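PDB 3NXH: transcriptional regulator yvhJ from Bacillus subtilis subsp. subtilis, which belongs to the LytR-CpsA-Psr family, whose members are generally associated with the bacterial cell envelope. Local coordinates for residues S44-T49 against G159-Q164. Numbering follows the deposited sequence.
Sequences SIPRDT and GRNDRQ
Asn161, in the first turn of helix 160-173, reaches across to the chain leaving strand 39-45 and sets its side-chain amide against Ser44 and Pro46. Ser44 OG lies 3.7 Å from Asn161 CG, while the Pro46 and Asn161 side chains cross at about a right angle. One residue earlier, Arg160 meets Arg47. Arg160 NH1 stands over one face of the Arg47 guanidinium, 3.3 Å from Arg47 CZ and displaced toward the rim, with the two planes perpendicular, so Arg160 presents an edge to a face. A bend at chi3 (57°) carries the Arg160 guanidinium there; Arg47 extends straight from CG to NE. Asp48 may partly offset this concentration of positive charge: its OD2 lies 3.6 Å from Arg47 NE, well outside the guanidinium plane, a purely electrostatic pairing. Arg47 and Asp48 are the central residues of a type I turn closed by Thr49 N to Pro46 O (2.8 Å). Ile45 points away from helix 160-173, onto Val80 and Phe83 of helix 73-84. Helices thus cover both faces of the mixed sheet, an alpha-beta-alpha sandwich, and the neighbouring guanidiniums of Arg47 and Arg160, beside the turn that follows the strand, are consistent with the arginine-rich pocket of LytR-CpsA-Psr domains.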
ATOM      1  N   SER A  44      -0.868   5.193   4.368  1.00 59.49           N
ATOM      2  CA  SER A  44      -0.949   3.894   5.011  1.00 56.14           C
ATOM      3  C   SER A  44      -2.301   3.747   5.678  1.00 57.78           C
ATOM      4  O   SER A  44      -2.790   4.668   6.339  1.00 62.59           O
ATOM      5  CB  SER A  44       0.162   3.713   6.032  1.00 61.29           C
ATOM      6  OG  SER A  44       0.708   2.418   5.893  1.00 68.12           O
ATOM      7  N   ILE A  45      -2.929   2.598   5.474  1.00 47.68           N
ATOM      8  CA  ILE A  45      -4.197   2.358   6.131  1.00 42.43           C
ATOM      9  C   ILE A  45      -3.947   1.248   7.113  1.00 51.82           C
ATOM     10  O   ILE A  45      -3.522   0.153   6.741  1.00 56.49           O
ATOM     11  CB  ILE A  45      -5.322   1.977   5.166  1.00 47.38           C
ATOM     12  CG1 ILE A  45      -5.272   2.849   3.919  1.00 58.86           C
ATOM     13  CG2 ILE A  45      -6.678   2.124   5.856  1.00 35.46           C
ATOM     14  CD1 ILE A  45      -6.440   2.650   3.030  1.00 61.50           C
ATOM     15  N   PRO A  46      -4.137   1.570   8.394  1.00 54.95           N
ATOM     16  CA  PRO A  46      -3.892   0.710   9.545  1.00 50.95           C
ATOM     17  C   PRO A  46      -4.883  -0.460   9.513  1.00 52.09           C
ATOM     18  O   PRO A  46      -6.085  -0.225   9.401  1.00 54.07           O
ATOM     19  CB  PRO A  46      -4.146   1.646  10.732  1.00 54.26           C
ATOM     20  CG  PRO A  46      -3.951   3.044  10.161  1.00 47.42           C
ATOM     21  CD  PRO A  46      -4.522   2.933   8.800  1.00 54.59           C
ATOM     22  N   ARG A  47      -4.376  -1.690   9.601  1.00 46.67           N
ATOM     23  CA  ARG A  47      -5.188  -2.887   9.432  1.00 52.10           C
ATOM     24  C   ARG A  47      -6.516  -2.888  10.182  1.00 53.40           C
ATOM     25  O   ARG A  47      -7.486  -3.511   9.752  1.00 57.28           O
ATOM     26  CB  ARG A  47      -4.386  -4.124   9.852  1.00 66.24           C
ATOM     27  CG  ARG A  47      -3.921  -4.079  11.294  1.00 77.94           C
ATOM     28  CD  ARG A  47      -3.157  -5.332  11.678  1.00 94.54           C
ATOM     29  NE  ARG A  47      -2.465  -5.153  12.959  1.00106.64           N
ATOM     30  CZ  ARG A  47      -2.019  -6.142  13.733  1.00 99.09           C
ATOM     31  NH1 ARG A  47      -2.194  -7.415  13.381  1.00 91.91           N
ATOM     32  NH2 ARG A  47      -1.406  -5.850  14.870  1.00 98.42           N
ATOM     33  N   ASP A  48      -6.552  -2.204  11.312  1.00 51.79           N
ATOM     34  CA  ASP A  48      -7.694  -2.288  12.198  1.00 58.09           C
ATOM     35  C   ASP A  48      -8.603  -1.130  11.996  1.00 60.20           C
ATOM     36  O   ASP A  48      -9.491  -0.913  12.817  1.00 56.24           O
ATOM     37  CB  ASP A  48      -7.238  -2.256  13.651  1.00 67.13           C
ATOM     38  CG  ASP A  48      -6.362  -3.407  13.993  1.00 71.20           C
ATOM     39  OD1 ASP A  48      -6.885  -4.539  13.988  1.00 68.50           O
ATOM     40  OD2 ASP A  48      -5.158  -3.177  14.246  1.00 75.11           O
ATOM     41  N   THR A  49      -8.372  -0.354  10.940  1.00 60.35           N
ATOM     42  CA  THR A  49      -9.210   0.802  10.738  1.00 55.75           C
ATOM     43  C   THR A  49     -10.636   0.306  10.682  1.00 62.88           C
ATOM     44  O   THR A  49     -10.922  -0.767  10.164  1.00 55.83           O
ATOM     45  CB  THR A  49      -8.869   1.562   9.485  1.00 60.66           C
ATOM     46  OG1 THR A  49      -7.444   1.702   9.394  1.00 56.23           O
ATOM     47  CG2 THR A  49      -9.530   2.946   9.523  1.00 57.83           C
ATOM     48  N   GLY A 159       3.322   1.430  14.300  1.00 97.85           N
ATOM     49  CA  GLY A 159       4.770   1.329  14.379  1.00 93.53           C
ATOM     50  C   GLY A 159       5.267   0.390  13.293  1.00 97.82           C
ATOM     51  O   GLY A 159       6.251   0.674  12.611  1.00 99.17           O
ATOM     52  N   ARG A 160       4.567  -0.734  13.127  1.00106.55           N
ATOM     53  CA  ARG A 160       4.719  -1.610  11.962  1.00103.40           C
ATOM     54  C   ARG A 160       4.504  -0.793  10.692  1.00104.02           C
ATOM     55  O   ARG A 160       5.276  -0.904   9.729  1.00107.94           O
ATOM     56  CB  ARG A 160       3.711  -2.764  11.997  1.00 95.48           C
ATOM     57  CG  ARG A 160       3.430  -3.299  13.385  1.00100.94           C
ATOM     58  CD  ARG A 160       2.436  -4.439  13.346  1.00110.68           C
ATOM     59  NE  ARG A 160       2.910  -5.523  12.489  1.00120.65           N
ATOM     60  CZ  ARG A 160       2.233  -6.643  12.249  1.00121.59           C
ATOM     61  NH1 ARG A 160       1.038  -6.828  12.804  1.00118.53           N
ATOM     62  NH2 ARG A 160       2.752  -7.575  11.450  1.00119.67           N
ATOM     63  N   ASN A 161       3.535   0.129  10.735  1.00 93.13           N
ATOM     64  CA  ASN A 161       3.153   0.911   9.562  1.00 80.73           C
ATOM     65  C   ASN A 161       4.253   1.827   9.022  1.00 77.11           C
ATOM     66  O   ASN A 161       4.423   1.980   7.802  1.00 66.95           O
ATOM     67  CB  ASN A 161       1.901   1.733   9.864  1.00 77.07           C
ATOM     68  CG  ASN A 161       0.649   1.086   9.347  1.00 77.22           C
ATOM     69  OD1 ASN A 161       0.490  -0.139   9.408  1.00 74.07           O
ATOM     70  ND2 ASN A 161      -0.253   1.903   8.821  1.00 82.25           N
ATOM     71  N   ASP A 162       4.985   2.439   9.944  1.00 83.74           N
ATOM     72  CA  ASP A 162       6.083   3.332   9.608  1.00 83.76           C
ATOM     73  C   ASP A 162       7.235   2.573   8.938  1.00 82.39           C
ATOM     74  O   ASP A 162       7.905   3.110   8.047  1.00 70.79           O
ATOM     75  CB  ASP A 162       6.576   4.027  10.878  1.00 83.53           C
ATOM     76  CG  ASP A 162       6.752   5.515  10.696  1.00 90.28           C
ATOM     77  OD1 ASP A 162       5.726   6.223  10.588  1.00 91.50           O
ATOM     78  OD2 ASP A 162       7.916   5.977  10.664  1.00 90.42           O
ATOM     79  N   ARG A 163       7.462   1.328   9.364  1.00 84.82           N
ATOM     80  CA  ARG A 163       8.551   0.509   8.815  1.00 84.72           C
ATOM     81  C   ARG A 163       8.230  -0.015   7.416  1.00 81.62           C
ATOM     82  O   ARG A 163       9.131  -0.273   6.608  1.00 88.70           O
ATOM     83  CB  ARG A 163       8.862  -0.676   9.737  1.00 87.46           C
ATOM     84  CG  ARG A 163       9.750  -0.355  10.938  1.00 90.64           C
ATOM     85  CD  ARG A 163       9.806  -1.538  11.921  1.00 87.39           C
ATOM     86  NE  ARG A 163       9.099  -1.228  13.164  1.00 96.02           N
ATOM     87  CZ  ARG A 163       8.327  -2.083  13.834  1.00 99.72           C
ATOM     88  NH1 ARG A 163       8.150  -3.318  13.391  1.00 96.43           N
ATOM     89  NH2 ARG A 163       7.724  -1.695  14.954  1.00102.66           N
ATOM     90  N   GLN A 164       6.941  -0.188   7.143  1.00 71.79           N
ATOM     91  CA  GLN A 164       6.487  -0.692   5.855  1.00 65.15           C
ATOM     92  C   GLN A 164       6.652   0.373   4.765  1.00 60.47           C
ATOM     93  O   GLN A 164       7.085   0.083   3.655  1.00 55.66           O
ATOM     94  CB  GLN A 164       5.019  -1.119   5.956  1.00 71.52           C
ATOM     95  CG  GLN A 164       4.775  -2.398   6.741  1.00 81.90           C
ATOM     96  CD  GLN A 164       3.293  -2.629   7.070  1.00 92.94           C
ATOM     97  OE1 GLN A 164       2.889  -3.747   7.386  1.00 99.44           O
ATOM     98  NE2 GLN A 164       2.484  -1.572   6.995  1.00 93.27           N
TER